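Local coordinates for protein nicotinate-nucleotide--dimethylbenzimidazole phosphoribosyltransferase (Thermus thermophilus HB8, PDB 1WX1) that probably catalyses transfer of the phosphoribosyl group of nicotinate mononucleotide to 5,6-dimethylbenzimidazole, giving alpha-ribazole 5'-phosphate for cobalamin biosynthesis, at residues A146-I151 / Y237-E242; G47-A52 / L157-D162; L245-D250 / P266-H271; E229-A234 / A258-K263. All blocks are in the same frame, centred on the assembly; numbering follows the deposited sequence.

Contact 1: A146-I151 / Y237-E242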
loop_
_atom_site.group_PDB
_atom_site.type_symbol
_atom_site.label_atom_id
_atom_site.label_comp_id
_atom_site.label_asym_id
_atom_site.label_seq_id
_atom_site.Cartn_x
_atom_site.Cartn_y
_atom_site.Cartn_z
ATOM N N ALA A 146 5.701 -23.964 -12.965
ATOM C CA ALA A 146 5.755 -22.536 -13.248
ATOM C C ALA A 146 6.409 -21.764 -12.100
ATOM O O ALA A 146 7.214 -20.861 -12.332
ATOM C CB ALA A 146 4.350 -22.001 -13.521
ATOM N N ALA A 147 6.084 -22.132 -10.863
ATOM C CA ALA A 147 6.669 -21.469 -9.703
ATOM C C ALA A 147 8.175 -21.731 -9.639
ATOM O O ALA A 147 8.953 -20.829 -9.332
ATOM C CB ALA A 147 6.003 -21.961 -8.414
ATOM N N ARG A 148 8.579 -22.965 -9.930
ATOM C CA ARG A 148 9.992 -23.317 -9.887
ATOM C C ARG A 148 10.787 -22.484 -10.879
ATOM O O ARG A 148 11.913 -22.055 -10.593
ATOM C CB ARG A 148 10.200 -24.810 -10.176
ATOM C CG ARG A 148 11.672 -25.238 -10.254
ATOM C CD ARG A 148 12.505 -24.737 -9.061
ATOM N NE ARG A 148 11.940 -25.132 -7.774
ATOM C CZ ARG A 148 12.468 -24.818 -6.592
ATOM N NH1 ARG A 148 13.581 -24.103 -6.525
ATOM N NH2 ARG A 148 11.882 -25.222 -5.472
ATOM N N ARG A 149 10.216 -22.253 -12.057
ATOM C CA ARG A 149 10.936 -21.426 -13.021
ATOM C C ARG A 149 11.049 -19.993 -12.516
ATOM O O ARG A 149 12.069 -19.348 -12.705
ATOM C CB ARG A 149 10.269 -21.365 -14.359
ATOM C CG ARG A 149 11.081 -20.487 -15.305
ATOM C CD ARG A 149 10.270 -20.263 -16.534
ATOM N NE ARG A 149 10.860 -19.338 -17.482
ATOM C CZ ARG A 149 10.168 -18.820 -18.495
ATOM N NH1 ARG A 149 8.890 -19.153 -18.673
ATOM N NH2 ARG A 149 10.725 -17.934 -19.302
ATOM N N ALA A 150 9.995 -19.489 -11.879
ATOM C CA ALA A 150 10.017 -18.118 -11.363
ATOM C C ALA A 150 11.127 -18.016 -10.328
ATOM O O ALA A 150 11.913 -17.069 -10.337
ATOM C CB ALA A 150 8.651 -17.748 -10.732
ATOM N N ILE A 151 11.202 -19.028 -9.468
ATOM C CA ILE A 151 12.209 -19.094 -8.422
ATOM C C ILE A 151 13.614 -19.253 -9.016
ATOM O O ILE A 151 14.551 -18.577 -8.597
ATOM C CB ILE A 151 11.913 -20.273 -7.463
ATOM C CG1 ILE A 151 10.550 -20.055 -6.792
ATOM C CG2 ILE A 151 13.007 -20.386 -6.402
ATOM C CD1 ILE A 151 10.006 -21.290 -6.072
ATOM N N TYR A 237 1.854 -22.148 -4.817
ATOM C CA TYR A 237 2.169 -21.864 -3.419
ATOM C C TYR A 237 2.922 -23.000 -2.723
ATOM O O TYR A 237 3.805 -22.746 -1.904
ATOM C CB TYR A 237 0.889 -21.505 -2.647
ATOM C CG TYR A 237 0.368 -20.108 -2.957
ATOM C CD1 TYR A 237 -0.939 -19.912 -3.400
ATOM C CD2 TYR A 237 1.187 -18.988 -2.811
ATOM C CE1 TYR A 237 -1.418 -18.638 -3.696
ATOM C CE2 TYR A 237 0.715 -17.704 -3.104
ATOM C CZ TYR A 237 -0.589 -17.540 -3.548
ATOM O OH TYR A 237 -1.052 -16.286 -3.874
ATOM N N LEU A 238 2.589 -24.244 -3.047
ATOM C CA LEU A 238 3.278 -25.383 -2.444
ATOM C C LEU A 238 4.760 -25.353 -2.811
ATOM O O LEU A 238 5.627 -25.642 -1.981
ATOM C CB LEU A 238 2.655 -26.701 -2.921
ATOM C CG LEU A 238 1.276 -27.057 -2.357
ATOM C CD1 LEU A 238 0.751 -28.315 -3.035
ATOM C CD2 LEU A 238 1.380 -27.253 -0.843
ATOM N N GLU A 239 5.044 -24.994 -4.059
ATOM C CA GLU A 239 6.418 -24.926 -4.546
ATOM C C GLU A 239 7.157 -23.756 -3.896
ATOM O O GLU A 239 8.327 -23.884 -3.508
ATOM C CB GLU A 239 6.425 -24.761 -6.071
ATOM C CG GLU A 239 7.814 -24.830 -6.717
ATOM C CD GLU A 239 8.445 -26.214 -6.627
ATOM O OE1 GLU A 239 7.700 -27.209 -6.513
ATOM O OE2 GLU A 239 9.690 -26.310 -6.692
ATOM N N GLY A 240 6.479 -22.615 -3.792
ATOM C CA GLY A 240 7.090 -21.451 -3.169
ATOM C C GLY A 240 7.357 -21.741 -1.700
ATOM O O GLY A 240 8.391 -21.356 -1.154
ATOM N N TYR A 241 6.409 -22.421 -1.063
ATOM C CA TYR A 241 6.522 -22.792 0.346
ATOM C C TYR A 241 7.775 -23.637 0.580
ATOM O O TYR A 241 8.579 -23.359 1.475
ATOM C CB TYR A 241 5.274 -23.578 0.763
ATOM C CG TYR A 241 5.363 -24.268 2.108
ATOM C CD1 TYR A 241 5.689 -23.556 3.262
ATOM C CD2 TYR A 241 5.085 -25.628 2.228
ATOM C CE1 TYR A 241 5.736 -24.189 4.508
ATOM C CE2 TYR A 241 5.128 -26.269 3.466
ATOM C CZ TYR A 241 5.451 -25.544 4.600
ATOM O OH TYR A 241 5.480 -26.175 5.822
ATOM N N GLU A 242 7.939 -24.668 -0.238
ATOM C CA GLU A 242 9.086 -25.556 -0.120
ATOM C C GLU A 242 10.406 -24.857 -0.441
ATOM O O GLU A 242 11.456 -25.244 0.069
ATOM C CB GLU A 242 8.869 -26.778 -1.010
ATOM C CG GLU A 242 7.897 -27.772 -0.391
ATOM C CD GLU A 242 7.233 -28.675 -1.415
ATOM O OE1 GLU A 242 7.860 -28.985 -2.448
ATOM O OE2 GLU A 242 6.083 -29.092 -1.188
#
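Two helices packed side by side on one face of the parallel sheet meet where Ala147 and Arg148 of 146-151 face Glu239 of 237-242. Their axes approach to 8.7 Å with N-to-C directions 40° apart, close enough for small groups to fill the interface. Ala147 CB sits 3.7 Å from Glu239 CB, the methyl lying against the root of the acidic side chain. One turn on, the CD1 end of Ile151 passes over the opposing backbone, 4.1 Å from Gly240 CA.

The polar part is a side-on salt bridge on the more exposed side. With CG anti to the backbone N, the bends of the Arg148 chain at chi2 and chi3 curl its guanidinium back towards Glu239. NE donates to Glu239 OE2 over 2.8 Å and NH2 to the same OE2 over 2.7 Å. This oxygen lies in the guanidinium plane but receives both donors on its anti side, NH2 tilted 31° out of the carboxylate plane, and the two flat groups stand 87° apart. Glu239 OE1 pairs with Arg144, which also bridges to Glu242. Arginines from two successive turns of helix 133-152 therefore share one carboxylate, which would favour its ionised form.

Contact 2: G47-A52 / L157-D162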
loop_
_atom_site.group_PDB
_atom_site.type_symbol
_atom_site.label_atom_id
_atom_site.label_comp_id
_atom_site.label_asym_id
_atom_site.label_seq_id
_atom_site.Cartn_x
_atom_site.Cartn_y
_atom_site.Cartn_z
ATOM N N GLY A 47 10.569 -9.726 -7.414
ATOM C CA GLY A 47 9.439 -10.560 -7.057
ATOM C C GLY A 47 8.924 -11.211 -8.325
ATOM O O GLY A 47 9.400 -10.898 -9.420
ATOM N N ALA A 48 7.983 -12.136 -8.188
ATOM C CA ALA A 48 7.387 -12.776 -9.352
ATOM C C ALA A 48 5.939 -13.151 -9.068
ATOM O O ALA A 48 5.569 -13.429 -7.926
ATOM C CB ALA A 48 8.183 -14.036 -9.756
ATOM N N VAL A 49 5.115 -13.111 -10.108
ATOM C CA VAL A 49 3.723 -13.511 -9.992
ATOM C C VAL A 49 3.469 -14.489 -11.133
ATOM O O VAL A 49 3.881 -14.250 -12.274
ATOM C CB VAL A 49 2.732 -12.303 -10.100
ATOM C CG1 VAL A 49 2.873 -11.597 -11.450
ATOM C CG2 VAL A 49 1.292 -12.798 -9.930
ATOM N N VAL A 50 2.847 -15.617 -10.810
ATOM C CA VAL A 50 2.507 -16.603 -11.819
ATOM C C VAL A 50 0.994 -16.546 -11.930
ATOM O O VAL A 50 0.277 -16.828 -10.966
ATOM C CB VAL A 50 2.940 -18.027 -11.417
ATOM C CG1 VAL A 50 2.478 -19.028 -12.481
ATOM C CG2 VAL A 50 4.460 -18.083 -11.267
ATOM N N VAL A 51 0.517 -16.147 -13.100
ATOM C CA VAL A 51 -0.913 -16.037 -13.345
ATOM C C VAL A 51 -1.393 -17.311 -14.024
ATOM O O VAL A 51 -1.027 -17.581 -15.166
ATOM C CB VAL A 51 -1.222 -14.829 -14.258
ATOM C CG1 VAL A 51 -2.734 -14.657 -14.413
ATOM C CG2 VAL A 51 -0.582 -13.569 -13.684
ATOM N N ALA A 52 -2.198 -18.094 -13.311
ATOM C CA ALA A 52 -2.728 -19.348 -13.839
ATOM C C ALA A 52 -4.070 -19.083 -14.518
ATOM O O ALA A 52 -4.926 -18.395 -13.964
ATOM C CB ALA A 52 -2.893 -20.358 -12.708
ATOM N N LEU A 157 10.240 -13.317 -3.686
ATOM C CA LEU A 157 8.909 -13.352 -3.085
ATOM C C LEU A 157 8.014 -13.786 -4.229
ATOM O O LEU A 157 8.247 -13.415 -5.381
ATOM C CB LEU A 157 8.481 -12.001 -2.502
ATOM C CG LEU A 157 8.438 -10.694 -3.280
ATOM C CD1 LEU A 157 7.649 -9.687 -2.459
ATOM C CD2 LEU A 157 9.846 -10.183 -3.546
ATOM N N LEU A 158 6.998 -14.575 -3.911
ATOM C CA LEU A 158 6.130 -15.138 -4.932
ATOM C C LEU A 158 4.643 -14.917 -4.710
ATOM O O LEU A 158 4.133 -15.072 -3.602
ATOM C CB LEU A 158 6.415 -16.639 -5.017
ATOM C CG LEU A 158 5.682 -17.483 -6.054
ATOM C CD1 LEU A 158 6.109 -17.051 -7.453
ATOM C CD2 LEU A 158 6.004 -18.955 -5.813
ATOM N N ALA A 159 3.951 -14.548 -5.781
ATOM C CA ALA A 159 2.514 -14.336 -5.720
ATOM C C ALA A 159 1.876 -15.164 -6.823
ATOM O O ALA A 159 2.550 -15.577 -7.769
ATOM C CB ALA A 159 2.190 -12.863 -5.922
ATOM N N ALA A 160 0.581 -15.427 -6.691
ATOM C CA ALA A 160 -0.134 -16.169 -7.714
ATOM C C ALA A 160 -1.239 -15.251 -8.207
ATOM O O ALA A 160 -1.718 -14.382 -7.468
ATOM C CB ALA A 160 -0.730 -17.459 -7.141
ATOM N N GLY A 161 -1.615 -15.430 -9.467
ATOM C CA GLY A 161 -2.678 -14.640 -10.057
ATOM C C GLY A 161 -3.640 -15.598 -10.739
ATOM O O GLY A 161 -3.272 -16.738 -11.048
ATOM N N ASP A 162 -4.864 -15.144 -10.983
ATOM C CA ASP A 162 -5.871 -15.980 -11.624
ATOM C C ASP A 162 -6.497 -15.297 -12.833
ATOM O O ASP A 162 -6.608 -14.076 -12.887
ATOM C CB ASP A 162 -7.007 -16.261 -10.649
ATOM C CG ASP A 162 -7.790 -15.001 -10.316
ATOM O OD1 ASP A 162 -7.194 -14.068 -9.726
ATOM O OD2 ASP A 162 -8.992 -14.930 -10.659
#
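The flat peptide groups of Ala48, Val50, Ala52, Leu157, Ala159 and Gly161 knit 47-52 and 157-162 into the centre of the parallel sheet, whose strand order is that of a Rossmann-type fold. One face carries Ala48, Val50 and Ala52 beside Leu158, Ala160 and Asp162, under helices 133-152, 228-242 and 252-264. The other carries Val49, Val51, Leu157 and Ala159, partly covered by helix 306-321. At the edges of the pair run strands 94-100 and 247-249.

Bonds pass back and forth in parallel register: Ala159 N reaches Ala48 O at 2.9 Å, lying in that carbonyl's plane, and Val50 N returns to Ala159 O at 3.1 Å. Further along, Gly161 N lies 2.8 Å from Val50 O, but 39° above the carbonyl plane. Ala52 N, 2.8 Å from Gly161 O, stands 41° above that carbonyl's plane. The backbones draw closest at Val51 and Gly161, whose CA atoms are 4.0 Å apart. Val49 CG2 leans along the neighbouring strand to within 3.9 Å of Gly161 N. At the opposite end, Leu157 folds CD2 over Gly47, 3.6 Å from its CA.

Asp162 bonds through OD2 to Asn167 and through OD1 to the backbone N of Glu304. The strand end thus places a buried carboxylate against the backbone of Glu304, consistent with a part in positioning this predicted proton acceptor.

Contact 3: L245-D250 / P266-H271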
loop_
_atom_site.group_PDB
_atom_site.type_symbol
_atom_site.label_atom_id
_atom_site.label_comp_id
_atom_site.label_asym_id
_atom_site.label_seq_id
_atom_site.Cartn_x
_atom_site.Cartn_y
_atom_site.Cartn_z
ATOM N N LEU A 245 10.199 -19.278 0.374
ATOM C CA LEU A 245 9.929 -17.884 0.033
ATOM C C LEU A 245 8.683 -17.286 0.663
ATOM O O LEU A 245 7.758 -18.005 1.043
ATOM C CB LEU A 245 9.774 -17.728 -1.481
ATOM C CG LEU A 245 10.934 -18.017 -2.424
ATOM C CD1 LEU A 245 10.515 -17.624 -3.834
ATOM C CD2 LEU A 245 12.158 -17.224 -2.002
ATOM N N PRO A 246 8.653 -15.950 0.793
ATOM C CA PRO A 246 7.471 -15.302 1.365
ATOM C C PRO A 246 6.452 -15.455 0.234
ATOM O O PRO A 246 6.804 -15.283 -0.937
ATOM C CB PRO A 246 7.897 -13.842 1.517
ATOM C CG PRO A 246 9.400 -13.892 1.531
ATOM C CD PRO A 246 9.725 -14.971 0.543
ATOM N N LEU A 247 5.209 -15.778 0.569
ATOM C CA LEU A 247 4.169 -15.959 -0.441
ATOM C C LEU A 247 3.093 -14.896 -0.260
ATOM O O LEU A 247 2.632 -14.665 0.855
ATOM C CB LEU A 247 3.555 -17.355 -0.299
ATOM C CG LEU A 247 4.590 -18.482 -0.212
ATOM C CD1 LEU A 247 3.889 -19.800 0.078
ATOM C CD2 LEU A 247 5.384 -18.560 -1.510
ATOM N N VAL A 248 2.681 -14.266 -1.357
ATOM C CA VAL A 248 1.678 -13.210 -1.284
ATOM C C VAL A 248 0.347 -13.604 -1.922
ATOM O O VAL A 248 0.296 -14.064 -3.068
ATOM C CB VAL A 248 2.189 -11.922 -1.969
ATOM C CG1 VAL A 248 1.248 -10.764 -1.667
ATOM C CG2 VAL A 248 3.606 -11.611 -1.497
ATOM N N LEU A 249 -0.727 -13.416 -1.165
ATOM C CA LEU A 249 -2.074 -13.741 -1.627
ATOM C C LEU A 249 -2.687 -12.591 -2.401
ATOM O O LEU A 249 -2.433 -11.422 -2.099
ATOM C CB LEU A 249 -2.995 -14.040 -0.437
ATOM C CG LEU A 249 -2.685 -15.249 0.442
ATOM C CD1 LEU A 249 -3.677 -15.286 1.604
ATOM C CD2 LEU A 249 -2.771 -16.525 -0.389
ATOM N N ASP A 250 -3.489 -12.933 -3.404
ATOM C CA ASP A 250 -4.194 -11.933 -4.183
ATOM C C ASP A 250 -5.656 -11.957 -3.727
ATOM O O ASP A 250 -5.934 -11.907 -2.525
ATOM C CB ASP A 250 -4.096 -12.223 -5.688
ATOM C CG ASP A 250 -4.706 -11.111 -6.529
ATOM O OD1 ASP A 250 -4.491 -9.935 -6.175
ATOM O OD2 ASP A 250 -5.388 -11.404 -7.540
ATOM N N PRO A 266 -0.232 -28.005 6.081
ATOM C CA PRO A 266 -0.548 -27.163 7.241
ATOM C C PRO A 266 0.438 -26.031 7.545
ATOM O O PRO A 266 0.027 -24.915 7.873
ATOM C CB PRO A 266 -0.629 -28.175 8.382
ATOM C CG PRO A 266 -1.151 -29.390 7.701
ATOM C CD PRO A 266 -0.323 -29.431 6.437
ATOM N N GLY A 267 1.730 -26.315 7.441
ATOM C CA GLY A 267 2.732 -25.302 7.738
ATOM C C GLY A 267 2.874 -24.169 6.731
ATOM O O GLY A 267 3.536 -23.165 7.005
ATOM N N LEU A 268 2.238 -24.314 5.575
ATOM C CA LEU A 268 2.324 -23.311 4.522
ATOM C C LEU A 268 1.756 -21.959 4.935
ATOM O O LEU A 268 2.173 -20.913 4.430
ATOM C CB LEU A 268 1.606 -23.831 3.274
ATOM C CG LEU A 268 1.585 -22.943 2.031
ATOM C CD1 LEU A 268 1.701 -23.828 0.793
ATOM C CD2 LEU A 268 0.303 -22.114 2.009
ATOM N N ARG A 269 0.816 -21.986 5.874
ATOM C CA ARG A 269 0.172 -20.775 6.349
ATOM C C ARG A 269 1.163 -19.751 6.904
ATOM O O ARG A 269 0.949 -18.552 6.773
ATOM C CB ARG A 269 -0.844 -21.122 7.428
ATOM C CG ARG A 269 -1.697 -19.949 7.887
ATOM C CD ARG A 269 -2.532 -20.388 9.084
ATOM N NE ARG A 269 -1.862 -20.109 10.351
ATOM C CZ ARG A 269 -1.467 -18.890 10.726
ATOM N NH1 ARG A 269 -1.677 -17.838 9.931
ATOM N NH2 ARG A 269 -0.849 -18.719 11.886
ATOM N N ASP A 270 2.246 -20.224 7.521
ATOM C CA ASP A 270 3.260 -19.335 8.099
ATOM C C ASP A 270 4.039 -18.537 7.056
ATOM O O ASP A 270 4.702 -17.555 7.389
ATOM C CB ASP A 270 4.251 -20.136 8.951
ATOM C CG ASP A 270 3.578 -20.849 10.097
ATOM O OD1 ASP A 270 2.753 -20.211 10.785
ATOM O OD2 ASP A 270 3.877 -22.043 10.306
ATOM N N HIS A 271 3.951 -18.951 5.797
ATOM C CA HIS A 271 4.656 -18.264 4.717
ATOM C C HIS A 271 3.764 -17.300 3.941
ATOM O O HIS A 271 4.242 -16.588 3.054
ATOM C CB HIS A 271 5.231 -19.279 3.727
ATOM C CG HIS A 271 6.445 -19.994 4.225
ATOM N ND1 HIS A 271 7.667 -19.918 3.588
ATOM C CD2 HIS A 271 6.628 -20.815 5.288
ATOM C CE1 HIS A 271 8.546 -20.659 4.236
ATOM N NE2 HIS A 271 7.940 -21.216 5.272
#
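Hydrogen bonding between Leu245, Leu247 and His271 carries the polar half of this contact, which joins the two ends of a beta-alpha-beta crossover running from strand 247-249 through helix 252-264 to strand 272-274. Leu247 N donates to His271 O at 2.8 Å, nearly along the C=O axis. It is the backbone link just ahead of the bonds that Leu247 and Leu249 make with Phe273. The second bond uses a side chain: His271 ND1 gives its hydrogen to Leu245 O over 3.2 Å at a straight 165°. That oxygen lies in the imidazole plane, at the ring edge, whereas the nitrogen stands 49° above the plane of the carbonyl.

The van der Waals contacts centre on Leu247. Its CB lies 3.5 Å from His271 O, and its CD1 is 3.9 Å from His271 CB, the two side chains running obliquely past one another. CD1 also meets Leu268 CG, more loosely, at 4.4 Å. Leu268 also packs on Leu238 and Tyr241 of helix 228-242.

Ring and backbone of His271 are therefore both held, with Tyr241 adding an edge-to-face contact. Donation from ND1 implies a proton there, so a neutral imidazole would be the ND1-H tautomer.

Contact 4: E229-A234 / A258-K263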
loop_
_atom_site.group_PDB
_atom_site.type_symbol
_atom_site.label_atom_id
_atom_site.label_comp_id
_atom_site.label_asym_id
_atom_site.label_seq_id
_atom_site.Cartn_x
_atom_site.Cartn_y
_atom_site.Cartn_z
ATOM N N GLU A 229 -7.166 -23.790 -12.802
ATOM C CA GLU A 229 -6.203 -22.772 -12.409
ATOM C C GLU A 229 -6.168 -22.625 -10.887
ATOM O O GLU A 229 -5.160 -22.208 -10.326
ATOM C CB GLU A 229 -6.520 -21.420 -13.083
ATOM C CG GLU A 229 -7.590 -20.582 -12.406
ATOM C CD GLU A 229 -8.995 -20.935 -12.845
ATOM O OE1 GLU A 229 -9.269 -22.136 -13.054
ATOM O OE2 GLU A 229 -9.825 -20.006 -12.965
ATOM N N LEU A 230 -7.262 -22.974 -10.215
ATOM C CA LEU A 230 -7.290 -22.877 -8.755
ATOM C C LEU A 230 -6.373 -23.955 -8.173
ATOM O O LEU A 230 -5.663 -23.726 -7.191
ATOM C CB LEU A 230 -8.724 -23.053 -8.222
ATOM C CG LEU A 230 -9.787 -22.082 -8.759
ATOM C CD1 LEU A 230 -11.095 -22.283 -7.994
ATOM C CD2 LEU A 230 -9.315 -20.637 -8.608
ATOM N N VAL A 231 -6.393 -25.134 -8.785
ATOM C CA VAL A 231 -5.548 -26.238 -8.348
ATOM C C VAL A 231 -4.093 -25.902 -8.700
ATOM O O VAL A 231 -3.178 -26.196 -7.932
ATOM C CB VAL A 231 -5.965 -27.551 -9.036
ATOM C CG1 VAL A 231 -5.009 -28.677 -8.657
ATOM C CG2 VAL A 231 -7.392 -27.904 -8.635
ATOM N N ALA A 232 -3.886 -25.291 -9.864
ATOM C CA ALA A 232 -2.541 -24.904 -10.280
ATOM C C ALA A 232 -1.998 -23.871 -9.293
ATOM O O ALA A 232 -0.809 -23.871 -8.967
ATOM C CB ALA A 232 -2.570 -24.314 -11.690
ATOM N N ILE A 233 -2.878 -22.995 -8.816
ATOM C CA ILE A 233 -2.473 -21.972 -7.864
ATOM C C ILE A 233 -1.993 -22.622 -6.568
ATOM O O ILE A 233 -1.031 -22.159 -5.954
ATOM C CB ILE A 233 -3.622 -20.968 -7.634
ATOM C CG1 ILE A 233 -3.699 -20.039 -8.858
ATOM C CG2 ILE A 233 -3.399 -20.165 -6.347
ATOM C CD1 ILE A 233 -4.966 -19.215 -8.955
ATOM N N ALA A 234 -2.644 -23.707 -6.165
ATOM C CA ALA A 234 -2.219 -24.425 -4.966
ATOM C C ALA A 234 -0.792 -24.942 -5.208
ATOM O O ALA A 234 0.050 -24.927 -4.306
ATOM C CB ALA A 234 -3.156 -25.587 -4.693
ATOM N N ALA A 258 -4.921 -21.008 -2.403
ATOM C CA ALA A 258 -4.031 -21.076 -1.245
ATOM C C ALA A 258 -4.629 -21.950 -0.138
ATOM O O ALA A 258 -3.902 -22.657 0.561
ATOM C CB ALA A 258 -3.757 -19.676 -0.714
ATOM N N LEU A 259 -5.949 -21.891 0.028
ATOM C CA LEU A 259 -6.622 -22.701 1.048
ATOM C C LEU A 259 -6.414 -24.177 0.744
ATOM O O LEU A 259 -6.200 -24.996 1.652
ATOM C CB LEU A 259 -8.124 -22.386 1.084
ATOM C CG LEU A 259 -8.530 -21.052 1.714
ATOM C CD1 LEU A 259 -10.037 -20.870 1.587
ATOM C CD2 LEU A 259 -8.115 -21.025 3.182
ATOM N N LEU A 260 -6.482 -24.521 -0.541
ATOM C CA LEU A 260 -6.280 -25.901 -0.958
ATOM C C LEU A 260 -4.857 -26.337 -0.618
ATOM O O LEU A 260 -4.638 -27.436 -0.099
ATOM C CB LEU A 260 -6.529 -26.048 -2.466
ATOM C CG LEU A 260 -6.266 -27.437 -3.057
ATOM C CD1 LEU A 260 -7.049 -28.496 -2.290
ATOM C CD2 LEU A 260 -6.654 -27.439 -4.530
ATOM N N ALA A 261 -3.890 -25.469 -0.906
ATOM C CA ALA A 261 -2.487 -25.759 -0.621
ATOM C C ALA A 261 -2.300 -25.944 0.888
ATOM O O ALA A 261 -1.598 -26.855 1.334
ATOM C CB ALA A 261 -1.603 -24.614 -1.127
ATOM N N TRP A 262 -2.931 -25.067 1.661
ATOM C CA TRP A 262 -2.860 -25.110 3.115
ATOM C C TRP A 262 -3.396 -26.443 3.643
ATOM O O TRP A 262 -2.813 -27.047 4.546
ATOM C CB TRP A 262 -3.664 -23.943 3.696
ATOM C CG TRP A 262 -3.690 -23.883 5.190
ATOM C CD1 TRP A 262 -2.641 -24.089 6.041
ATOM C CD2 TRP A 262 -4.807 -23.534 6.009
ATOM N NE1 TRP A 262 -3.041 -23.901 7.345
ATOM C CE2 TRP A 262 -4.382 -23.577 7.356
ATOM C CE3 TRP A 262 -6.156 -23.230 5.744
ATOM C CZ2 TRP A 262 -5.221 -23.273 8.430
ATOM C CZ3 TRP A 262 -7.001 -22.931 6.814
ATOM C CH2 TRP A 262 -6.533 -22.978 8.140
ATOM N N LYS A 263 -4.502 -26.903 3.069
ATOM C CA LYS A 263 -5.095 -28.167 3.486
ATOM C C LYS A 263 -4.153 -29.329 3.211
ATOM O O LYS A 263 -4.162 -30.324 3.927
ATOM C CB LYS A 263 -6.428 -28.398 2.767
ATOM C CG LYS A 263 -7.506 -27.422 3.192
ATOM C CD LYS A 263 -7.668 -27.431 4.704
ATOM C CE LYS A 263 -8.620 -26.343 5.171
ATOM N NZ LYS A 263 -8.688 -26.316 6.657
#
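Ala234 and Ala261 form the tight centre of a helix-helix contact within an alpha-beta-alpha unit: helices 228-242 and 252-264, separated in the chain by strand 247-249, lie on one face of the parallel sheet. Their local axes come within 7.9 Å at an angle of 51°, and the CA atoms of Ala234 and Ala261 are only 4.6 Å apart. Such closeness suits two residues whose whole side chain is a single methyl, and the two CB atoms touch at 4.0 Å. No hydrogen bond crosses between the segments; methyl groups pack against one another and against backbone.

Leu260 widens the tight part. A chi1 of 176° swings the leucine out from its helix, and the turn at chi2 brings CD2 between Val231 and Ala234, lying 4.0 Å from Ala234 CB. The same methyl is looser against Val231, 4.2 Å from CG2, and Ala222 of helix 218-225 touches both of these side chains. Looser still is the sheet side, where Ile233 CG2 stands 4.3 Å from Ala258 N while the isoleucine packs on Ala52 and Ala160. Away from the interface, Lys263 is exposed to solvent and Trp262, partly exposed, packs on Arg269. The closest approach of all is made by the methyl of Ala261, whose CB rests 3.6 Å from Ala234 O.

Overall arrangement
From the N terminus, contact 2 opens first, at strand 47-54, and closes a loop of about a hundred residues at strand 157-163. Before it closes, helix 133-152 opens contact 1, which ends on helix 228-242; contacts 1 and 2 therefore cross. That second helix opens contact 4 before contact 1 is complete, and contact 3 opens at 245-250 before contact 4 closes at 258-263. Each contact thus crosses the next to open and none encloses another. Contact 2 forms the middle of the sheet, contact 3 continues it towards strand 272-274, and contacts 1 and 4, sharing helix 228-242, join helices over one face. Tyr237, bonded through OH to Val248 O, ties helix layer to sheet.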